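Local coordinates for protein beta-porphyranase A (Bacteroides plebeius, PDB 4AW7) that hydrolyses the sulfated red-seaweed polysaccharide porphyran at its beta-D-galactopyranose-(1->4)-alpha-L-galactopyranose-6-sulfate linkages, as a glycoside hydrolase of family 86, at residues Lys213-Ile216 with Asp217-Ala221; Arg292-Ser295 with Ser296-His299; Val553-Ile557 with Gln558-Asn562. All coordinates share one frame; numbering follows the deposited sequence.

Interaction 1 (Lys213-Ile216 with Asp217-Ala221)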
ATOM      1  N   LYS A 213      -3.855  -3.999  16.870  1.00  8.92           N
ATOM      2  CA  LYS A 213      -3.324  -5.110  17.687  1.00  9.76           C
ATOM      3  C   LYS A 213      -4.435  -6.056  18.075  1.00  9.79           C
ATOM      4  O   LYS A 213      -4.287  -7.285  17.972  1.00  9.84           O
ATOM      5  CB  LYS A 213      -2.629  -4.601  18.931  1.00 10.36           C
ATOM      6  CG  LYS A 213      -1.884  -5.689  19.648  1.00 13.73           C
ATOM      7  CD  LYS A 213      -1.255  -5.230  20.982  1.00 16.02           C
ATOM      8  CE  LYS A 213      -0.689  -6.374  21.784  1.00 22.24           C
ATOM      9  NZ  LYS A 213      -1.784  -7.152  22.378  1.00 22.98           N
ATOM     10  N   MET A 214      -5.566  -5.483  18.510  1.00  9.46           N
ATOM     11  CA  MET A 214      -6.700  -6.293  18.905  1.00 10.32           C
ATOM     12  C   MET A 214      -7.205  -7.130  17.736  1.00  9.84           C
ATOM     13  O   MET A 214      -7.497  -8.318  17.896  1.00 10.45           O
ATOM     14  CB  MET A 214      -7.790  -5.393  19.484  1.00 10.55           C
ATOM     15  CG  MET A 214      -9.031  -6.140  20.005  1.00 12.21           C
ATOM     16  SD  MET A 214     -10.286  -6.462  18.783  1.00 13.35           S
ATOM     17  CE  MET A 214     -11.052  -4.821  18.687  1.00 14.99           C
ATOM     18  N   PHE A 215      -7.255  -6.541  16.536  1.00  9.50           N
ATOM     19  CA  PHE A 215      -7.645  -7.293  15.351  1.00  8.86           C
ATOM     20  C   PHE A 215      -6.716  -8.452  15.073  1.00  9.14           C
ATOM     21  O   PHE A 215      -7.164  -9.595  14.839  1.00  9.57           O
ATOM     22  CB  PHE A 215      -7.732  -6.363  14.129  1.00  9.05           C
ATOM     23  CG  PHE A 215      -8.216  -7.060  12.910  1.00  8.38           C
ATOM     24  CD1 PHE A 215      -9.555  -7.334  12.747  1.00  9.02           C
ATOM     25  CD2 PHE A 215      -7.327  -7.496  11.917  1.00  8.92           C
ATOM     26  CE1 PHE A 215     -10.010  -8.054  11.661  1.00  9.35           C
ATOM     27  CE2 PHE A 215      -7.790  -8.209  10.829  1.00  9.54           C
ATOM     28  CZ  PHE A 215      -9.137  -8.494  10.707  1.00  8.97           C
ATOM     29  N   ILE A 216      -5.416  -8.183  15.088  1.00  8.32           N
ATOM     30  CA  ILE A 216      -4.445  -9.227  14.858  1.00  9.72           C
ATOM     31  C   ILE A 216      -4.570 -10.333  15.907  1.00 10.08           C
ATOM     32  O   ILE A 216      -4.529 -11.521  15.577  1.00 11.15           O
ATOM     33  CB  ILE A 216      -3.015  -8.667  14.756  1.00  8.56           C
ATOM     34  CG1 ILE A 216      -2.896  -7.769  13.508  1.00  9.57           C
ATOM     35  CG2 ILE A 216      -1.985  -9.787  14.705  1.00 11.18           C
ATOM     36  CD1 ILE A 216      -1.606  -6.973  13.414  1.00 11.11           C
ATOM     37  N   ASP A 217      -4.749  -9.958  17.167  1.00  9.84           N
ATOM     38  CA  ASP A 217      -4.858 -10.953  18.243  1.00 11.21           C
ATOM     39  C   ASP A 217      -6.124 -11.792  18.140  1.00 11.94           C
ATOM     40  O   ASP A 217      -6.099 -12.994  18.360  1.00 14.20           O
ATOM     41  CB  ASP A 217      -4.827 -10.233  19.602  1.00 11.19           C
ATOM     42  CG  ASP A 217      -3.474  -9.690  19.957  1.00 12.36           C
ATOM     43  OD1 ASP A 217      -2.436 -10.171  19.412  1.00 14.38           O
ATOM     44  OD2 ASP A 217      -3.428  -8.798  20.840  1.00 15.49           O
ATOM     45  N   ARG A 218      -7.244 -11.177  17.828  1.00 11.37           N
ATOM     46  CA  ARG A 218      -8.553 -11.792  17.970  1.00 11.97           C
ATOM     47  C   ARG A 218      -9.078 -12.409  16.666  1.00 12.11           C
ATOM     48  O   ARG A 218      -9.788 -13.397  16.693  1.00 14.65           O
ATOM     49  CB  ARG A 218      -9.540 -10.760  18.527  1.00 12.97           C
ATOM     50  CG  ARG A 218     -10.923 -11.210  18.901  1.00 15.11           C
ATOM     51  CD  ARG A 218     -11.569 -10.138  19.784  1.00 17.51           C
ATOM     52  NE  ARG A 218     -12.934 -10.495  20.117  1.00 17.70           N
ATOM     53  CZ  ARG A 218     -13.508 -10.252  21.289  1.00 17.34           C
ATOM     54  NH1 ARG A 218     -12.838  -9.639  22.260  1.00 16.82           N
ATOM     55  NH2 ARG A 218     -14.770 -10.610  21.483  1.00 18.48           N
ATOM     56  N   ALA A 219      -8.744 -11.841  15.514  1.00 10.67           N
ATOM     57  CA  ALA A 219      -9.080 -12.390  14.200  1.00 10.15           C
ATOM     58  C   ALA A 219      -7.886 -12.795  13.339  1.00  9.68           C
ATOM     59  O   ALA A 219      -8.085 -13.494  12.338  1.00 10.16           O
ATOM     60  CB  ALA A 219      -9.949 -11.393  13.418  1.00 10.94           C
ATOM     61  N   GLY A 220      -6.673 -12.386  13.697  1.00  9.60           N
ATOM     62  CA  GLY A 220      -5.557 -12.550  12.787  1.00 10.29           C
ATOM     63  C   GLY A 220      -5.201 -13.953  12.412  1.00 10.93           C
ATOM     64  O   GLY A 220      -4.759 -14.182  11.306  1.00 11.47           O
ATOM     65  N   ALA A 221      -5.419 -14.907  13.306  1.00 11.89           N
ATOM     66  CA  ALA A 221      -5.151 -16.299  12.984  1.00 12.59           C
ATOM     67  C   ALA A 221      -5.984 -16.793  11.801  1.00 12.47           C
ATOM     68  O   ALA A 221      -5.588 -17.729  11.133  1.00 14.59           O
ATOM     69  CB  ALA A 221      -5.410 -17.197  14.205  1.00 14.07           C
TER
HETATM   70  O   HOH W   1      -4.161 -14.253  16.242  1.00 27.98           O

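Interaction 2 (Arg292-Ser295 with Ser296-His299)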
ATOM      1  N   ARG A 292      -5.702  16.122  -7.961  1.00 17.09           N
ATOM      2  CA  ARG A 292      -4.561  16.335  -7.059  1.00 18.32           C
ATOM      3  C   ARG A 292      -4.092  14.961  -6.464  1.00 18.50           C
ATOM      4  O   ARG A 292      -2.893  14.746  -6.207  1.00 20.32           O
ATOM      5  CB  ARG A 292      -4.887  17.382  -5.971  1.00 19.78           C
ATOM      6  CG  ARG A 292      -5.170  18.790  -6.498  1.00 21.04           C
ATOM      7  CD  ARG A 292      -5.689  19.844  -5.454  1.00 24.32           C
ATOM      8  NE  ARG A 292      -5.920  21.151  -6.102  1.00 23.84           N
ATOM      9  CZ  ARG A 292      -6.847  22.052  -5.768  1.00 28.03           C
ATOM     10  NH1 ARG A 292      -7.715  21.815  -4.791  1.00 29.40           N
ATOM     11  NH2 ARG A 292      -6.917  23.212  -6.440  1.00 28.39           N
ATOM     12  N   SER A 293      -5.023  14.014  -6.289  1.00 16.73           N
ATOM     13  CA  SER A 293      -4.718  12.641  -5.805  1.00 15.37           C
ATOM     14  C   SER A 293      -3.659  11.886  -6.564  1.00 13.99           C
ATOM     15  O   SER A 293      -3.031  10.968  -6.033  1.00 13.24           O
ATOM     16  CB  SER A 293      -6.027  11.797  -5.830  1.00 15.44           C
ATOM     17  OG  SER A 293      -6.946  12.270  -4.891  1.00 22.39           O
ATOM     18  N   VAL A 294      -3.485  12.207  -7.840  1.00 13.64           N
ATOM     19  CA  VAL A 294      -2.527  11.480  -8.666  1.00 12.29           C
ATOM     20  C   VAL A 294      -1.112  11.563  -8.102  1.00 10.28           C
ATOM     21  O   VAL A 294      -0.372  10.598  -8.162  1.00 10.53           O
ATOM     22  CB  VAL A 294      -2.571  11.949 -10.128  1.00 12.25           C
ATOM     23  CG1 VAL A 294      -1.380  11.440 -10.929  1.00 14.19           C
ATOM     24  CG2 VAL A 294      -3.910  11.487 -10.761  1.00 15.04           C
ATOM     25  N   SER A 295      -0.730  12.700  -7.544  1.00 11.65           N
ATOM     26  CA  SER A 295       0.611  12.778  -6.974  1.00 12.61           C
ATOM     27  C   SER A 295       0.734  11.793  -5.813  1.00 10.72           C
ATOM     28  O   SER A 295       1.767  11.159  -5.652  1.00 10.42           O
ATOM     29  CB  SER A 295       1.044  14.199  -6.593  1.00 15.66           C
ATOM     30  OG  SER A 295       0.118  14.762  -5.753  1.00 20.17           O
ATOM     31  N   SER A 296      -0.331  11.631  -5.015  1.00 10.13           N
ATOM     32  CA  SER A 296      -0.355  10.673  -3.916  1.00 10.85           C
ATOM     33  C   SER A 296      -0.247   9.263  -4.446  1.00  9.00           C
ATOM     34  O   SER A 296       0.451   8.434  -3.865  1.00  8.87           O
ATOM     35  CB  SER A 296      -1.642  10.787  -3.088  1.00 11.65           C
ATOM     36  OG  SER A 296      -1.714  12.045  -2.468  1.00 19.32           O
ATOM     37  N   PHE A 297      -0.949   8.929  -5.531  1.00  8.58           N
ATOM     38  CA  PHE A 297      -0.797   7.598  -6.113  1.00  8.46           C
ATOM     39  C   PHE A 297       0.684   7.308  -6.333  1.00  7.64           C
ATOM     40  O   PHE A 297       1.195   6.242  -5.961  1.00  8.00           O
ATOM     41  CB  PHE A 297      -1.522   7.421  -7.435  1.00  8.46           C
ATOM     42  CG  PHE A 297      -3.024   7.626  -7.414  1.00  8.75           C
ATOM     43  CD1 PHE A 297      -3.812   7.445  -6.293  1.00  9.05           C
ATOM     44  CD2 PHE A 297      -3.649   7.961  -8.587  1.00  9.00           C
ATOM     45  CE1 PHE A 297      -5.187   7.679  -6.328  1.00  8.71           C
ATOM     46  CE2 PHE A 297      -5.001   8.157  -8.625  1.00  9.07           C
ATOM     47  CZ  PHE A 297      -5.772   8.050  -7.501  1.00  8.87           C
ATOM     48  N   ASN A 298       1.393   8.220  -6.991  1.00  7.83           N
ATOM     49  CA  ASN A 298       2.816   8.025  -7.230  1.00  8.42           C
ATOM     50  C   ASN A 298       3.635   7.933  -5.953  1.00  8.10           C
ATOM     51  O   ASN A 298       4.503   7.067  -5.800  1.00  9.38           O
ATOM     52  CB  ASN A 298       3.340   9.097  -8.168  1.00  8.92           C
ATOM     53  CG  ASN A 298       3.027   8.810  -9.633  1.00  8.88           C
ATOM     54  OD1 ASN A 298       3.088   7.659 -10.066  1.00 10.34           O
ATOM     55  ND2 ASN A 298       2.695   9.870 -10.398  1.00  9.80           N
ATOM     56  N   HIS A 299       3.384   8.828  -4.994  1.00  8.01           N
ATOM     57  CA  HIS A 299       4.217   8.792  -3.801  1.00  8.83           C
ATOM     58  C   HIS A 299       4.082   7.486  -3.017  1.00  8.59           C
ATOM     59  O   HIS A 299       5.063   6.944  -2.480  1.00  9.39           O
ATOM     60  CB  HIS A 299       3.899   9.957  -2.861  1.00  9.01           C
ATOM     61  CG  HIS A 299       4.201  11.313  -3.414  1.00  9.87           C
ATOM     62  ND1 HIS A 299       5.351  11.614  -4.107  1.00 10.69           N
ATOM     63  CD2 HIS A 299       3.516  12.468  -3.308  1.00 10.73           C
ATOM     64  CE1 HIS A 299       5.343  12.901  -4.412  1.00 11.22           C
ATOM     65  NE2 HIS A 299       4.242  13.442  -3.935  1.00 11.46           N
TER

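Interaction 3 (Val553-Ile557 with Gln558-Asn562)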
ATOM      1  N   VAL A 553      18.305   4.030   8.509  1.00 10.51           N
ATOM      2  CA  VAL A 553      19.691   4.266   8.942  1.00 11.61           C
ATOM      3  C   VAL A 553      20.573   3.290   8.141  1.00 11.19           C
ATOM      4  O   VAL A 553      20.740   2.146   8.556  1.00 11.04           O
ATOM      5  CB  VAL A 553      19.830   4.046  10.440  1.00 12.04           C
ATOM      6  CG1 VAL A 553      21.275   4.290  10.883  1.00 13.96           C
ATOM      7  CG2 VAL A 553      18.834   4.907  11.207  1.00 13.12           C
ATOM      8  N   PRO A 554      21.079   3.746   6.973  1.00 13.06           N
ATOM      9  CA  PRO A 554      21.992   2.866   6.225  1.00 12.68           C
ATOM     10  C   PRO A 554      23.292   2.654   6.944  1.00 13.06           C
ATOM     11  O   PRO A 554      23.752   3.528   7.651  1.00 14.36           O
ATOM     12  CB  PRO A 554      22.212   3.590   4.907  1.00 14.08           C
ATOM     13  CG  PRO A 554      21.424   4.826   4.928  1.00 17.83           C
ATOM     14  CD  PRO A 554      20.796   5.002   6.250  1.00 14.61           C
ATOM     15  N   PHE A 555      23.888   1.484   6.788  1.00 12.45           N
ATOM     16  CA  PHE A 555      25.187   1.247   7.395  1.00 12.76           C
ATOM     17  C   PHE A 555      25.908   0.166   6.601  1.00 12.11           C
ATOM     18  O   PHE A 555      25.322  -0.517   5.772  1.00 13.17           O
ATOM     19  CB  PHE A 555      25.037   0.888   8.886  1.00 12.74           C
ATOM     20  CG  PHE A 555      24.254  -0.366   9.140  1.00 11.44           C
ATOM     21  CD1 PHE A 555      24.850  -1.611   9.077  1.00 11.58           C
ATOM     22  CD2 PHE A 555      22.880  -0.319   9.406  1.00 12.81           C
ATOM     23  CE1 PHE A 555      24.132  -2.753   9.280  1.00 11.81           C
ATOM     24  CE2 PHE A 555      22.172  -1.460   9.621  1.00 12.50           C
ATOM     25  CZ  PHE A 555      22.777  -2.690   9.551  1.00 12.83           C
ATOM     26  N   ASP A 556      27.185  -0.008   6.885  1.00 12.34           N
ATOM     27  CA  ASP A 556      27.993  -0.987   6.159  1.00 12.27           C
ATOM     28  C   ASP A 556      27.538  -2.410   6.496  1.00 11.57           C
ATOM     29  O   ASP A 556      27.541  -2.846   7.652  1.00 11.58           O
ATOM     30  CB  ASP A 556      29.472  -0.784   6.518  1.00 12.99           C
ATOM     31  CG  ASP A 556      30.420  -1.450   5.551  1.00 15.06           C
ATOM     32  OD1 ASP A 556      30.087  -2.496   5.003  1.00 15.51           O
ATOM     33  OD2 ASP A 556      31.548  -0.889   5.386  1.00 20.71           O
ATOM     34  N   ILE A 557      27.159  -3.160   5.467  1.00 11.99           N
ATOM     35  CA  ILE A 557      26.736  -4.557   5.642  1.00 11.90           C
ATOM     36  C   ILE A 557      27.750  -5.399   6.361  1.00 12.44           C
ATOM     37  O   ILE A 557      27.427  -6.379   7.007  1.00 11.27           O
ATOM     38  CB  ILE A 557      26.405  -5.205   4.268  1.00 11.94           C
ATOM     39  CG1 ILE A 557      25.638  -6.518   4.451  1.00 11.71           C
ATOM     40  CG2 ILE A 557      27.680  -5.375   3.392  1.00 12.37           C
ATOM     41  CD1 ILE A 557      25.164  -7.133   3.088  1.00 12.38           C
ATOM     42  N   GLN A 558      29.021  -4.999   6.248  1.00 12.58           N
ATOM     43  CA  GLN A 558      30.101  -5.715   6.852  1.00 13.20           C
ATOM     44  C   GLN A 558      30.033  -5.727   8.387  1.00 13.25           C
ATOM     45  O   GLN A 558      30.636  -6.579   9.042  1.00 15.24           O
ATOM     46  CB  GLN A 558      31.463  -5.212   6.280  1.00 13.55           C
ATOM     47  CG  GLN A 558      31.602  -5.282   4.680  1.00 14.21           C
ATOM     48  CD  GLN A 558      31.445  -6.691   4.131  1.00 12.67           C
ATOM     49  OE1 GLN A 558      31.656  -7.663   4.844  1.00 14.74           O
ATOM     50  NE2 GLN A 558      31.060  -6.813   2.822  1.00 14.53           N
ATOM     51  N   LEU A 559      29.224  -4.845   8.983  1.00 12.52           N
ATOM     52  CA  LEU A 559      28.962  -4.884  10.424  1.00 12.34           C
ATOM     53  C   LEU A 559      28.072  -6.030  10.858  1.00 12.04           C
ATOM     54  O   LEU A 559      28.001  -6.368  12.030  1.00 13.58           O
ATOM     55  CB  LEU A 559      28.337  -3.569  10.915  1.00 11.88           C
ATOM     56  CG  LEU A 559      29.222  -2.329  10.785  1.00 13.67           C
ATOM     57  CD1 LEU A 559      28.442  -1.063  11.182  1.00 15.51           C
ATOM     58  CD2 LEU A 559      30.496  -2.464  11.621  1.00 16.14           C
ATOM     59  N   LEU A 560      27.329  -6.619   9.917  1.00 11.44           N
ATOM     60  CA  LEU A 560      26.446  -7.715  10.234  1.00 11.21           C
ATOM     61  C   LEU A 560      27.205  -9.039  10.231  1.00 11.85           C
ATOM     62  O   LEU A 560      28.084  -9.275   9.404  1.00 14.10           O
ATOM     63  CB  LEU A 560      25.286  -7.814   9.232  1.00 11.82           C
ATOM     64  CG  LEU A 560      24.344  -6.632   9.241  1.00 12.15           C
ATOM     65  CD1 LEU A 560      23.312  -6.778   8.135  1.00 14.09           C
ATOM     66  CD2 LEU A 560      23.673  -6.460  10.605  1.00 15.00           C
ATOM     67  N   LYS A 561      26.783  -9.898  11.123  1.00 11.13           N
ATOM     68  CA  LYS A 561      27.263 -11.279  11.184  1.00 11.50           C
ATOM     69  C   LYS A 561      26.218 -12.259  10.706  1.00 11.47           C
ATOM     70  O   LYS A 561      25.005 -11.981  10.723  1.00 12.15           O
ATOM     71  CB  LYS A 561      27.737 -11.644  12.599  1.00 13.63           C
ATOM     72  CG  LYS A 561      28.908 -10.736  13.081  1.00 16.49           C
ATOM     73  CD  LYS A 561      30.145 -10.878  12.110  1.00 18.80           C
ATOM     74  CE  LYS A 561      31.430 -10.256  12.591  1.00 20.48           C
ATOM     75  NZ  LYS A 561      32.511 -10.358  11.530  1.00 17.69           N
ATOM     76  N   ASN A 562      26.648 -13.458  10.333  1.00 11.01           N
ATOM     77  CA  ASN A 562      25.682 -14.499  10.003  1.00 10.64           C
ATOM     78  C   ASN A 562      25.004 -15.020  11.264  1.00 10.75           C
ATOM     79  O   ASN A 562      25.681 -15.366  12.230  1.00 13.53           O
ATOM     80  CB  ASN A 562      26.394 -15.635   9.272  1.00 10.43           C
ATOM     81  CG  ASN A 562      26.900 -15.213   7.926  1.00  9.68           C
ATOM     82  OD1 ASN A 562      26.134 -14.682   7.107  1.00 12.33           O
ATOM     83  ND2 ASN A 562      28.199 -15.372   7.676  1.00 10.23           N
TER

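Interaction 1 (Lys213-Ile216 with Asp217-Ala221)
Lys213 carries CG anti to its own N (chi1 -170°) and stays extended until a bend at chi4, while Asp217 holds CG beside its N (chi1 -72°); the two side chains thus converge one helical turn apart. Lys213 NZ reaches Asp217 OD2 at 2.8 Å, a salt bridge made on the syn lone pair. The other oxygen, OD1, is taken by Tyr257 and Lys261 of helix 245-262, so both carboxylate oxygens are gripped and its rotation is fixed. Ala219 CB sits over one face of the Phe215 ring, 4.2 Å from the centroid, in a CH-pi contact; Tyr171 meets the same ring edge-to-face. Met214 SD lies 4.0 Å from Arg218 CD, the two side chains side by side, and Arg218 NE makes a salt bridge with Asp169 of helix 160-179. The helical backbone bonds include Asp217 N to Lys213 O, 2.8 Å. The last, Gly220 N to Ile216 O, is weak at 3.0 Å, and a water donates to that oxygen. This is an i to i+4 salt bridge on helix 212-219, whose Phe215 and Ile216 pack on Phe226 of strand 225-233 in the parallel sheet of the (beta/alpha)-barrel catalytic domain.

Interaction 2 (Arg292-Ser295 with Ser296-His299)
Phe297 N, Asn298 N and His299 N donate to Ser293 O, Val294 O and Ser295 O in turn, i+4 to i, in the regular bonding of an alpha-helix. This is an early turn of helix 293-305, the helix of a beta-alpha-beta crossover linking the adjacent parallel strands 268-276 and 311-316. With chi1 of -60°, Phe297 keeps CG beside its backbone N, and the ring lies back along the preceding turn. Ser293 O stands 3.5 Å above one ring face, offset toward the rim, and is also the acceptor of the Phe297 N-H at 3.0 Å. Val294 CG2 crosses to the ring at Phe297 CE2, 4.1 Å away, and Ser293 CB reaches Phe297 CZ at the same distance. Phe361 of helix 359-365 meets the Phe297 ring edge-to-face. With the ring cut back to an alanine here, Val294 CG2 and the edge-to-face partner Phe361 would probably be left facing a gap. Several polar side chains bond to other parts of the fold: Ser293 OG to Gly275 O, Ser296 OG to Asp232, Asn298 OD1 to Trp365 NE1. His299 is held at both ring nitrogens, ND1 by Asp398 and NE2 by Asn453, which fixes its ring rotation and ties the helix to the neighbouring beta domain. Ser295 O lies 3.1 Å above the imidazole plane, toward the rim, with His299 CD2 its nearest ring atom at 3.2 Å. Ser295 chi1 of 55° sets OG between N and the carbonyl carbon. From there Ser295 OG donates to Arg292 O at 3.0 Å, nearly in line with the C=O bond. The same oxygen takes a second donor, Ser295 N to Arg292 O at 3.3 Å.

Interaction 3 (Val553-Ile557 with Gln558-Asn562)
Gln558 N donates to Asp556 OD1 at 3.0 Å, a nearly straight bond (164°) that meets the carboxylate from above its plane, 39° out of it. The aspartate's chi1 of -163° swings CG to the side of its own carbonyl carbon, which brings the carboxylate over the start of the turn. Asp556 OD1 also lies 3.2 Å from Gln558 CG, while the Gln558 side chain folds back at chi2 and brings NE2 beside Ile557 CG2, at 3.7 Å. Two backbone bonds continue the bend: Leu559 N to Asp556 O and Leu560 N to Ile557 O, each 2.9 Å. Both are i+3 to i, with the donor well above the carbonyl plane. An aspartate side chain accepting from the N-H two residues on is the mark of an Asx turn, and here it opens the 3-10 turn that carries the chain from strand 546-555, at the edge of a five-stranded sheet, to strand 563-570 in the four-stranded sheet of the C-terminal beta domain. The Phe555 ring meets both leucines. Leu560 CG comes to the ring edge, in its plane, 3.9 Å from Phe555 CE1, the two side chains crossing at about a right angle. Leu559 CD1 approaches obliquely, 4.2 Å from Phe555 CD1. Ile557 CG1 joins more loosely, 4.4 Å from Leu560 CD1. Behind this cluster, Phe555, Ile557 and Leu560 lie on Ala505 of strand 503-514, and Ile557 and Leu560 also touch Val585 of strand 577-589. Leu559 rests instead on Thr528 and Val530 of strand 528-530. At the end of the turn and just beyond it, side chains of other loops hold the backbone: Asn526 ND2 donates to Leu559 O, and Ser500 OG bonds to Leu560 O.

How the interactions relate
All three are local contacts, two along helices and one at a turn, and none touches another. Interactions 1 and 2, in the catalytic domain, lie on opposite sides of the chain's centre, their centres 31 Å apart. Interaction 2 is closer to the substrate: the Phe297 side chain is about 8 Å from those of Glu272, the probable nucleophile, and substrate-binding His47, and the Ser293 side chain about 7 Å from a bound galactose. In interaction 1, the Phe215 side chain is about 12 Å from that of the probable proton donor Glu146 and about 9 Å from potassium. Interaction 3, in the C-terminal beta domain, is remote from these sites, its nearest atoms about 17 Å from interaction 2.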